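Side-chain contacts in START domain-containing protein 10 (Homo sapiens, PDB 6SER), which transfers phosphatidylcholine and phosphatidylethanolamine between membranes, preferring species with a palmitoyl or stearoyl chain at sn-1 and an unsaturated 18-carbon chain at sn-2: residues V54-V59 with S203-A208; R34-A39 with T184-V189; V41-T46 with K67-M72. One frame throughout, in Å; residues are numbered along the deposited sequence.

Interaction 1 of 3, residues V54-V59 with S203-A208; sequences VWVQAV and SSQFLA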
loop_
_atom_site.group_PDB
_atom_site.type_symbol
_atom_site.label_atom_id
_atom_site.label_comp_id
_atom_site.label_asym_id
_atom_site.label_seq_id
_atom_site.Cartn_x
_atom_site.Cartn_y
_atom_site.Cartn_z
ATOM N N VAL A 54 -16.070 -4.266 -1.558
ATOM C CA VAL A 54 -15.560 -2.906 -1.422
ATOM C C VAL A 54 -16.458 -2.144 -0.451
ATOM O O VAL A 54 -17.687 -2.159 -0.593
ATOM C CB VAL A 54 -15.491 -2.188 -2.785
ATOM C CG1 VAL A 54 -14.938 -0.765 -2.634
ATOM C CG2 VAL A 54 -14.652 -2.986 -3.762
ATOM N N TRP A 55 -15.846 -1.494 0.539
ATOM C CA TRP A 55 -16.536 -0.611 1.467
ATOM C C TRP A 55 -16.007 0.814 1.331
ATOM O O TRP A 55 -14.904 1.047 0.824
ATOM C CB TRP A 55 -16.366 -1.051 2.926
ATOM C CG TRP A 55 -17.014 -2.341 3.310
ATOM C CD1 TRP A 55 -18.217 -2.504 3.944
ATOM C CD2 TRP A 55 -16.477 -3.655 3.125
ATOM N NE1 TRP A 55 -18.464 -3.840 4.151
ATOM C CE2 TRP A 55 -17.412 -4.568 3.659
ATOM C CE3 TRP A 55 -15.304 -4.147 2.558
ATOM C CZ2 TRP A 55 -17.207 -5.940 3.639
ATOM C CZ3 TRP A 55 -15.103 -5.512 2.536
ATOM C CH2 TRP A 55 -16.045 -6.393 3.078
ATOM N N VAL A 56 -16.819 1.757 1.723
ATOM C CA VAL A 56 -16.453 3.136 1.682
ATOM C C VAL A 56 -16.795 3.706 3.037
ATOM O O VAL A 56 -17.756 3.316 3.608
ATOM C CB VAL A 56 -17.182 3.836 0.549
ATOM C CG1 VAL A 56 -16.880 5.297 0.544
ATOM C CG2 VAL A 56 -16.755 3.266 -0.771
ATOM N N GLN A 57 -15.995 4.602 3.567
ATOM C CA GLN A 57 -16.278 5.156 4.903
ATOM C C GLN A 57 -17.586 5.932 4.907
ATOM O O GLN A 57 -17.760 6.827 4.119
ATOM C CB GLN A 57 -15.074 5.857 5.481
ATOM C CG GLN A 57 -14.464 4.999 6.564
ATOM C CD GLN A 57 -13.892 5.787 7.704
ATOM O OE1 GLN A 57 -13.482 6.914 7.521
ATOM N NE2 GLN A 57 -13.821 5.168 8.865
ATOM N N ALA A 58 -18.461 5.425 5.757
ATOM C CA ALA A 58 -19.855 5.839 5.908
ATOM C C ALA A 58 -19.845 7.218 6.481
ATOM O O ALA A 58 -19.836 7.348 7.686
ATOM C CB ALA A 58 -20.576 4.887 6.813
ATOM N N VAL A 59 -19.744 8.150 5.562
ATOM C CA VAL A 59 -19.821 9.615 5.773
ATOM C C VAL A 59 -20.482 10.152 4.508
ATOM O O VAL A 59 -21.094 11.201 4.582
ATOM C CB VAL A 59 -18.439 10.257 6.010
ATOM C CG1 VAL A 59 -17.798 9.798 7.303
ATOM C CG2 VAL A 59 -17.478 10.044 4.855
ATOM N N SER A 203 -13.739 6.641 -8.819
ATOM C CA SER A 203 -12.793 5.885 -9.631
ATOM C C SER A 203 -12.114 4.784 -8.820
ATOM O O SER A 203 -12.077 3.619 -9.239
ATOM C CB SER A 203 -11.751 6.838 -10.214
ATOM O OG SER A 203 -10.759 6.124 -10.925
ATOM N N SER A 204 -11.559 5.137 -7.658
ATOM C CA SER A 204 -10.860 4.143 -6.852
ATOM C C SER A 204 -11.806 3.048 -6.372
ATOM O O SER A 204 -11.393 1.897 -6.211
ATOM C CB SER A 204 -10.162 4.824 -5.673
ATOM O OG SER A 204 -11.081 5.195 -4.664
ATOM N N GLN A 205 -13.077 3.381 -6.156
ATOM C CA GLN A 205 -14.085 2.371 -5.846
ATOM C C GLN A 205 -14.318 1.443 -7.027
ATOM O O GLN A 205 -14.408 0.220 -6.863
ATOM C CB GLN A 205 -15.389 3.061 -5.488
ATOM C CG GLN A 205 -15.984 2.696 -4.186
ATOM C CD GLN A 205 -17.023 3.707 -3.821
ATOM O OE1 GLN A 205 -18.221 3.458 -3.943
ATOM N NE2 GLN A 205 -16.572 4.888 -3.401
ATOM N N PHE A 206 -14.426 2.019 -8.225
ATOM C CA PHE A 206 -14.802 1.257 -9.408
ATOM C C PHE A 206 -13.699 0.304 -9.847
ATOM O O PHE A 206 -13.988 -0.787 -10.350
ATOM C CB PHE A 206 -15.156 2.224 -10.537
ATOM C CG PHE A 206 -15.548 1.551 -11.817
ATOM C CD1 PHE A 206 -14.627 1.395 -12.848
ATOM C CD2 PHE A 206 -16.842 1.085 -11.999
ATOM C CE1 PHE A 206 -14.987 0.780 -14.034
ATOM C CE2 PHE A 206 -17.211 0.469 -13.181
ATOM C CZ PHE A 206 -16.280 0.314 -14.201
ATOM N N LEU A 207 -12.444 0.696 -9.686
ATOM C CA LEU A 207 -11.326 -0.098 -10.165
ATOM C C LEU A 207 -10.762 -1.028 -9.102
ATOM O O LEU A 207 -9.980 -1.924 -9.436
ATOM C CB LEU A 207 -10.216 0.826 -10.675
ATOM C CG LEU A 207 -10.560 1.698 -11.880
ATOM C CD1 LEU A 207 -9.459 2.728 -12.103
ATOM C CD2 LEU A 207 -10.749 0.833 -13.116
ATOM N N ALA A 208 -11.144 -0.830 -7.842
ATOM C CA ALA A 208 -10.561 -1.602 -6.748
ATOM C C ALA A 208 -10.703 -3.107 -6.937
ATOM O O ALA A 208 -9.686 -3.812 -6.824
ATOM C CB ALA A 208 -11.163 -1.140 -5.414
#
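Strand 54-57 and helix 203-208 run nearly antiparallel, at 163° between their directions, and the nearest pair of CA atoms is Val54 and Gln205, 7.0 Å apart. No hydrogen bond crosses between the segments; the contacts are between side chains. Val54 and Val56, alternate residues of the strand, both turn toward the helix, and Gln205 extends from one to the other. Each branch of Val54 has its own partner. CG1 stands anti to the backbone N (chi1 -179°) and meets the stem of Gln205, at CG, at 3.9 Å. CG2, on the backbone N side, approaches Ala208 CB at 4.3 Å, a purely apolar touch about one helical turn further on.

In the helix-grip fold of START domains a curved sheet wraps round the long C-terminal helix, here 197-227, and this contact joins the sheet's inner face to that helix. A triethylene glycol, probably from the crystallisation liquor, lies about 4 Å from the side chain of Ala208 (nearest atoms), a position consistent with the pocket expected in a lipid-transfer fold.

Beyond CG the Gln205 chain stays extended and crosses Val56 at about a right angle, carrying its amide against the valine. The modelled approach of that amide to Val56 CG2 is too close to be trusted, which makes the exact position of the amide uncertain. As modelled, Gln205 OE1 forms a weak hydrogen bond with Thr46 OG1 of the adjoining strand 43-49.

Interaction 2 of 3, residues R34-A39 with T184-V189; sequences RSECEA and TYLAQV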
loop_
_atom_site.group_PDB
_atom_site.type_symbol
_atom_site.label_atom_id
_atom_site.label_comp_id
_atom_site.label_asym_id
_atom_site.label_seq_id
_atom_site.Cartn_x
_atom_site.Cartn_y
_atom_site.Cartn_z
ATOM N N ARG A 34 -5.142 -2.680 12.010
ATOM C CA ARG A 34 -5.882 -3.936 11.918
ATOM C C ARG A 34 -7.321 -3.749 12.378
ATOM O O ARG A 34 -8.263 -4.222 11.730
ATOM C CB ARG A 34 -5.209 -5.031 12.745
ATOM C CG ARG A 34 -6.066 -6.284 12.837
ATOM C CD ARG A 34 -5.306 -7.492 13.374
ATOM N NE ARG A 34 -5.488 -7.667 14.808
ATOM C CZ ARG A 34 -4.546 -7.440 15.717
ATOM N NH1 ARG A 34 -3.342 -7.035 15.340
ATOM N NH2 ARG A 34 -4.806 -7.624 17.003
ATOM N N SER A 35 -7.508 -3.054 13.498
ATOM C CA SER A 35 -8.854 -2.780 13.974
ATOM C C SER A 35 -9.657 -2.031 12.919
ATOM O O SER A 35 -10.852 -2.284 12.739
ATOM C CB SER A 35 -8.787 -1.998 15.287
ATOM O OG SER A 35 -9.943 -1.212 15.466
ATOM N N GLU A 36 -9.000 -1.136 12.178
ATOM C CA GLU A 36 -9.682 -0.411 11.114
ATOM C C GLU A 36 -10.152 -1.360 10.016
ATOM O O GLU A 36 -11.267 -1.224 9.498
ATOM C CB GLU A 36 -8.745 0.648 10.544
ATOM C CG GLU A 36 -9.403 1.941 10.185
ATOM C CD GLU A 36 -8.393 3.019 9.875
ATOM O OE1 GLU A 36 -7.230 2.895 10.318
ATOM O OE2 GLU A 36 -8.759 3.988 9.183
ATOM N N CYS A 37 -9.312 -2.333 9.652
ATOM C CA CYS A 37 -9.690 -3.303 8.625
ATOM C C CYS A 37 -10.861 -4.171 9.078
ATOM O O CYS A 37 -11.803 -4.398 8.310
ATOM C CB CYS A 37 -8.484 -4.175 8.257
ATOM S SG CYS A 37 -7.143 -3.281 7.444
ATOM N N GLU A 38 -10.822 -4.656 10.323
ATOM C CA GLU A 38 -11.861 -5.545 10.835
ATOM C C GLU A 38 -13.155 -4.809 11.174
ATOM O O GLU A 38 -14.202 -5.452 11.322
ATOM C CB GLU A 38 -11.353 -6.274 12.084
ATOM C CG GLU A 38 -10.087 -7.113 11.876
ATOM C CD GLU A 38 -9.441 -7.534 13.189
ATOM O OE1 GLU A 38 -9.632 -6.822 14.201
ATOM O OE2 GLU A 38 -8.746 -8.576 13.208
ATOM N N ALA A 39 -13.105 -3.489 11.322
ATOM C CA ALA A 39 -14.288 -2.734 11.702
ATOM C C ALA A 39 -15.288 -2.688 10.554
ATOM O O ALA A 39 -14.913 -2.550 9.386
ATOM C CB ALA A 39 -13.900 -1.315 12.117
ATOM N N THR A 184 -7.184 -7.737 3.286
ATOM C CA THR A 184 -7.955 -6.503 3.297
ATOM C C THR A 184 -7.020 -5.349 2.962
ATOM O O THR A 184 -6.004 -5.150 3.637
ATOM C CB THR A 184 -8.619 -6.282 4.655
ATOM O OG1 THR A 184 -9.468 -7.401 4.957
ATOM C CG2 THR A 184 -9.438 -4.988 4.643
ATOM N N TYR A 185 -7.357 -4.611 1.912
ATOM C CA TYR A 185 -6.629 -3.417 1.501
ATOM C C TYR A 185 -7.405 -2.199 1.983
ATOM O O TYR A 185 -8.618 -2.103 1.767
ATOM C CB TYR A 185 -6.464 -3.404 -0.017
ATOM C CG TYR A 185 -6.140 -2.067 -0.643
ATOM C CD1 TYR A 185 -4.817 -1.684 -0.856
ATOM C CD2 TYR A 185 -7.152 -1.203 -1.070
ATOM C CE1 TYR A 185 -4.505 -0.468 -1.455
ATOM C CE2 TYR A 185 -6.851 0.022 -1.669
ATOM C CZ TYR A 185 -5.521 0.376 -1.864
ATOM O OH TYR A 185 -5.195 1.574 -2.457
ATOM N N LEU A 186 -6.713 -1.290 2.659
ATOM C CA LEU A 186 -7.312 -0.060 3.166
ATOM C C LEU A 186 -6.441 1.107 2.724
ATOM O O LEU A 186 -5.235 1.115 2.996
ATOM C CB LEU A 186 -7.444 -0.109 4.692
ATOM C CG LEU A 186 -7.784 1.167 5.468
ATOM C CD1 LEU A 186 -9.055 1.798 4.959
ATOM C CD2 LEU A 186 -7.907 0.846 6.945
ATOM N N ALA A 187 -7.037 2.081 2.036
ATOM C CA ALA A 187 -6.252 3.202 1.530
ATOM C C ALA A 187 -7.043 4.500 1.555
ATOM O O ALA A 187 -8.268 4.515 1.411
ATOM C CB ALA A 187 -5.773 2.980 0.100
ATOM N N GLN A 188 -6.301 5.593 1.700
ATOM C CA GLN A 188 -6.798 6.947 1.511
ATOM C C GLN A 188 -5.661 7.728 0.855
ATOM O O GLN A 188 -4.689 8.088 1.522
ATOM C CB GLN A 188 -7.226 7.567 2.834
ATOM C CG GLN A 188 -7.843 8.950 2.692
ATOM C CD GLN A 188 -8.230 9.538 4.028
ATOM O OE1 GLN A 188 -7.589 9.267 5.050
ATOM N NE2 GLN A 188 -9.297 10.337 4.039
ATOM N N VAL A 189 -5.798 7.928 -0.429
ATOM C CA VAL A 189 -4.832 8.592 -1.220
ATOM C C VAL A 189 -5.342 9.794 -1.975
ATOM O O VAL A 189 -6.255 9.693 -2.721
ATOM C CB VAL A 189 -4.268 7.611 -2.244
ATOM C CG1 VAL A 189 -3.283 8.285 -3.146
ATOM C CG2 VAL A 189 -3.623 6.451 -1.564
#
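Both carboxylate oxygens of Glu36, the helix residue that lies against Leu186, have polar partners: OE2 forms a salt bridge with Lys67 NZ, and OE1 a weak hydrogen bond with Gln168 NE2. With both oxygens engaged, rotation of the carboxylate is probably restricted, and the charge of the lysine would tend to favour the ionised form. The carbons beneath this polar end do apolar work. Leu186 CD2 is set against the middle of the Glu36 side chain, which it meets at about a right angle, and its distance to Glu36 CB is 3.7 Å. The same CD2 methyl is 3.7 Å from Glu36 CD and 4.0 Å from either carboxylate oxygen, so it favours neither of them.

The fold places this contact on the outer side of the START sheet. Thr184 and Leu186 point toward helix 27-38, while Tyr185 between them points away; Thr184 also touches Lys69, whose strand neighbours Ile68 and Cys70 meet helix 197-227 on the inner side. Helix 27-38 therefore packs on the face opposite the long C-terminal helix, its direction at 107° to that of strand 184-189.

Cys37, which is buried, makes the other contact, and its CA and that of Thr184 are the nearest pair, 6.5 Å apart. Thr184 turns its methyl rather than its hydroxyl to the cysteine: CG2 is anti to the backbone N, OG1 lies beside that N (chi1 -58°), and CG2 comes 3.8 Å from Cys37 CB. The sulfur rests over the strand, with Thr184 CG2 at 4.0 Å and Leu186 CB at 4.2 Å from Cys37 SG, both on its strand side.

Interaction 3 of 3, residues V41-T46 with K67-M72; sequences VGWNLT and KIKCRM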
loop_
_atom_site.group_PDB
_atom_site.type_symbol
_atom_site.label_atom_id
_atom_site.label_comp_id
_atom_site.label_asym_id
_atom_site.label_seq_id
_atom_site.Cartn_x
_atom_site.Cartn_y
_atom_site.Cartn_z
ATOM N N VAL A 41 -18.768 -1.084 11.393
ATOM C CA VAL A 41 -19.501 0.139 11.670
ATOM C C VAL A 41 -18.730 1.316 11.094
ATOM O O VAL A 41 -17.495 1.391 11.189
ATOM C CB VAL A 41 -19.728 0.299 13.181
ATOM C CG1 VAL A 41 -18.413 0.162 13.920
ATOM C CG2 VAL A 41 -20.355 1.643 13.471
ATOM N N GLY A 42 -19.457 2.235 10.468
ATOM C CA GLY A 42 -18.845 3.338 9.778
ATOM C C GLY A 42 -18.372 3.018 8.381
ATOM O O GLY A 42 -17.750 3.877 7.745
ATOM N N TRP A 43 -18.631 1.810 7.893
ATOM C CA TRP A 43 -18.347 1.426 6.518
ATOM C C TRP A 43 -19.633 0.957 5.851
ATOM O O TRP A 43 -20.413 0.204 6.440
ATOM C CB TRP A 43 -17.292 0.308 6.451
ATOM C CG TRP A 43 -15.977 0.700 7.042
ATOM C CD1 TRP A 43 -15.596 0.581 8.348
ATOM C CD2 TRP A 43 -14.866 1.286 6.348
ATOM N NE1 TRP A 43 -14.310 1.056 8.512
ATOM C CE2 TRP A 43 -13.842 1.488 7.299
ATOM C CE3 TRP A 43 -14.636 1.656 5.018
ATOM C CZ2 TRP A 43 -12.607 2.048 6.959
ATOM C CZ3 TRP A 43 -13.405 2.210 4.685
ATOM C CH2 TRP A 43 -12.410 2.398 5.653
ATOM N N ASN A 44 -19.846 1.405 4.623
ATOM C CA ASN A 44 -20.970 0.966 3.815
ATOM C C ASN A 44 -20.451 0.064 2.711
ATOM O O ASN A 44 -19.453 0.390 2.060
ATOM C CB ASN A 44 -21.720 2.157 3.220
ATOM C CG ASN A 44 -22.252 3.092 4.283
ATOM O OD1 ASN A 44 -22.703 2.652 5.344
ATOM N ND2 ASN A 44 -22.191 4.391 4.011
ATOM N N LEU A 45 -21.120 -1.065 2.514
ATOM C CA LEU A 45 -20.798 -1.948 1.408
ATOM C C LEU A 45 -21.211 -1.300 0.093
ATOM O O LEU A 45 -22.285 -0.705 -0.017
ATOM C CB LEU A 45 -21.496 -3.295 1.596
ATOM C CG LEU A 45 -21.055 -4.520 0.785
ATOM C CD1 LEU A 45 -21.592 -4.497 -0.642
ATOM C CD2 LEU A 45 -19.535 -4.676 0.797
ATOM N N THR A 46 -20.352 -1.435 -0.906
ATOM C CA THR A 46 -20.500 -0.816 -2.215
ATOM C C THR A 46 -20.441 -1.823 -3.355
ATOM O O THR A 46 -21.009 -1.573 -4.422
ATOM C CB THR A 46 -19.398 0.254 -2.394
ATOM O OG1 THR A 46 -19.838 1.495 -1.818
ATOM C CG2 THR A 46 -19.006 0.457 -3.848
ATOM N N LYS A 67 -11.921 7.292 2.639
ATOM C CA LYS A 67 -11.166 6.064 2.823
ATOM C C LYS A 67 -11.897 4.905 2.155
ATOM O O LYS A 67 -13.123 4.804 2.223
ATOM C CB LYS A 67 -10.969 5.781 4.309
ATOM C CG LYS A 67 -10.428 6.972 5.088
ATOM C CD LYS A 67 -10.165 6.624 6.556
ATOM C CE LYS A 67 -8.901 5.786 6.701
ATOM N NZ LYS A 67 -7.834 6.486 7.477
ATOM N N ILE A 68 -11.130 4.039 1.496
ATOM C CA ILE A 68 -11.648 2.901 0.744
ATOM C C ILE A 68 -11.108 1.631 1.385
ATOM O O ILE A 68 -9.963 1.599 1.847
ATOM C CB ILE A 68 -11.241 2.980 -0.746
ATOM C CG1 ILE A 68 -11.654 4.327 -1.343
ATOM C CG2 ILE A 68 -11.830 1.828 -1.554
ATOM C CD1 ILE A 68 -13.121 4.689 -1.130
ATOM N N LYS A 69 -11.932 0.588 1.416
ATOM C CA LYS A 69 -11.549 -0.704 1.969
ATOM C C LYS A 69 -11.958 -1.788 0.986
ATOM O O LYS A 69 -13.089 -1.785 0.491
ATOM C CB LYS A 69 -12.205 -0.948 3.331
ATOM C CG LYS A 69 -11.855 -2.296 3.931
ATOM C CD LYS A 69 -12.802 -2.700 5.051
ATOM C CE LYS A 69 -12.749 -1.732 6.209
ATOM N NZ LYS A 69 -13.530 -2.272 7.349
ATOM N N CYS A 70 -11.047 -2.704 0.682
ATOM C CA CYS A 70 -11.351 -3.784 -0.251
ATOM C C CYS A 70 -10.827 -5.100 0.308
ATOM O O CYS A 70 -9.638 -5.220 0.618
ATOM C CB CYS A 70 -10.770 -3.503 -1.642
ATOM S SG CYS A 70 -11.416 -4.624 -2.926
ATOM N N ARG A 71 -11.718 -6.080 0.422
ATOM C CA ARG A 71 -11.434 -7.371 1.027
ATOM C C ARG A 71 -11.559 -8.457 -0.034
ATOM O O ARG A 71 -12.492 -8.441 -0.844
ATOM C CB ARG A 71 -12.399 -7.631 2.188
ATOM C CG ARG A 71 -12.130 -8.858 3.023
ATOM C CD ARG A 71 -13.037 -8.860 4.248
ATOM N NE ARG A 71 -12.931 -10.077 5.051
ATOM C CZ ARG A 71 -13.517 -11.233 4.745
ATOM N NH1 ARG A 71 -14.241 -11.340 3.636
ATOM N NH2 ARG A 71 -13.375 -12.287 5.543
ATOM N N MET A 72 -10.610 -9.390 -0.047
ATOM C CA MET A 72 -10.612 -10.438 -1.060
ATOM C C MET A 72 -10.210 -11.774 -0.454
ATOM O O MET A 72 -9.144 -11.895 0.156
ATOM C CB MET A 72 -9.679 -10.095 -2.218
ATOM C CG MET A 72 -9.414 -11.280 -3.120
ATOM S SD MET A 72 -8.423 -10.803 -4.532
ATOM C CE MET A 72 -6.837 -10.515 -3.743
#
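Trp43 lays one face of its indole under the end of the Lys69 side chain, a combined CH-pi and cation-pi contact on the outer side of the START sheet. The residues belong to strands 43-49 and 68-74, which are not neighbours: strand 52-57 runs between them, so the side chains reach across an intervening strand, and the CA atoms of Trp43 and Lys69 are 8.5 Å apart.

Lys69 CE lies over the six-membered ring, 3.7 Å from its centroid. NZ continues to the five-membered ring, standing 3.6 Å from that centroid and 8° off the normal, squarely above the face. A bend at chi3 (-62°) brings CE and NZ over the ring face, the lysine crossing the indole at about a right angle. The ammonium is not held by the ring alone, since NZ also hydrogen-bonds to Cys37 O and more weakly to Glu36 O at the end of helix 27-38; the ring and these carbonyls would together help to stabilise a buried positive charge.

At the far end of the indole, Trp43 CZ3 is 3.6 Å from Lys69 CB, and Trp43 CH2 approaches Lys67 CB at 3.9 Å.

Overall arrangement
All three interactions lie in one START domain, around four successive strands of its curved sheet: 43-49, 52-57, 68-74 and 181-190. Centres of interactions 1 and 3 are about 7 Å apart, those of 2 and 3 about 8 Å, and those of 1 and 2 about 12 Å. Interaction 1 joins the inner face to helix 197-227; interactions 2 and 3 occupy the outer face, beside helix 27-38. Along the chain, interaction 3 is nested within interaction 2, whereas the segments of interaction 1 alternate with those of both. Early and late parts of the chain thus close round the same sheet, with backbone pairs such as Trp55 N-Lys69 O and Tyr185 N-Cys70 O connecting the contacts.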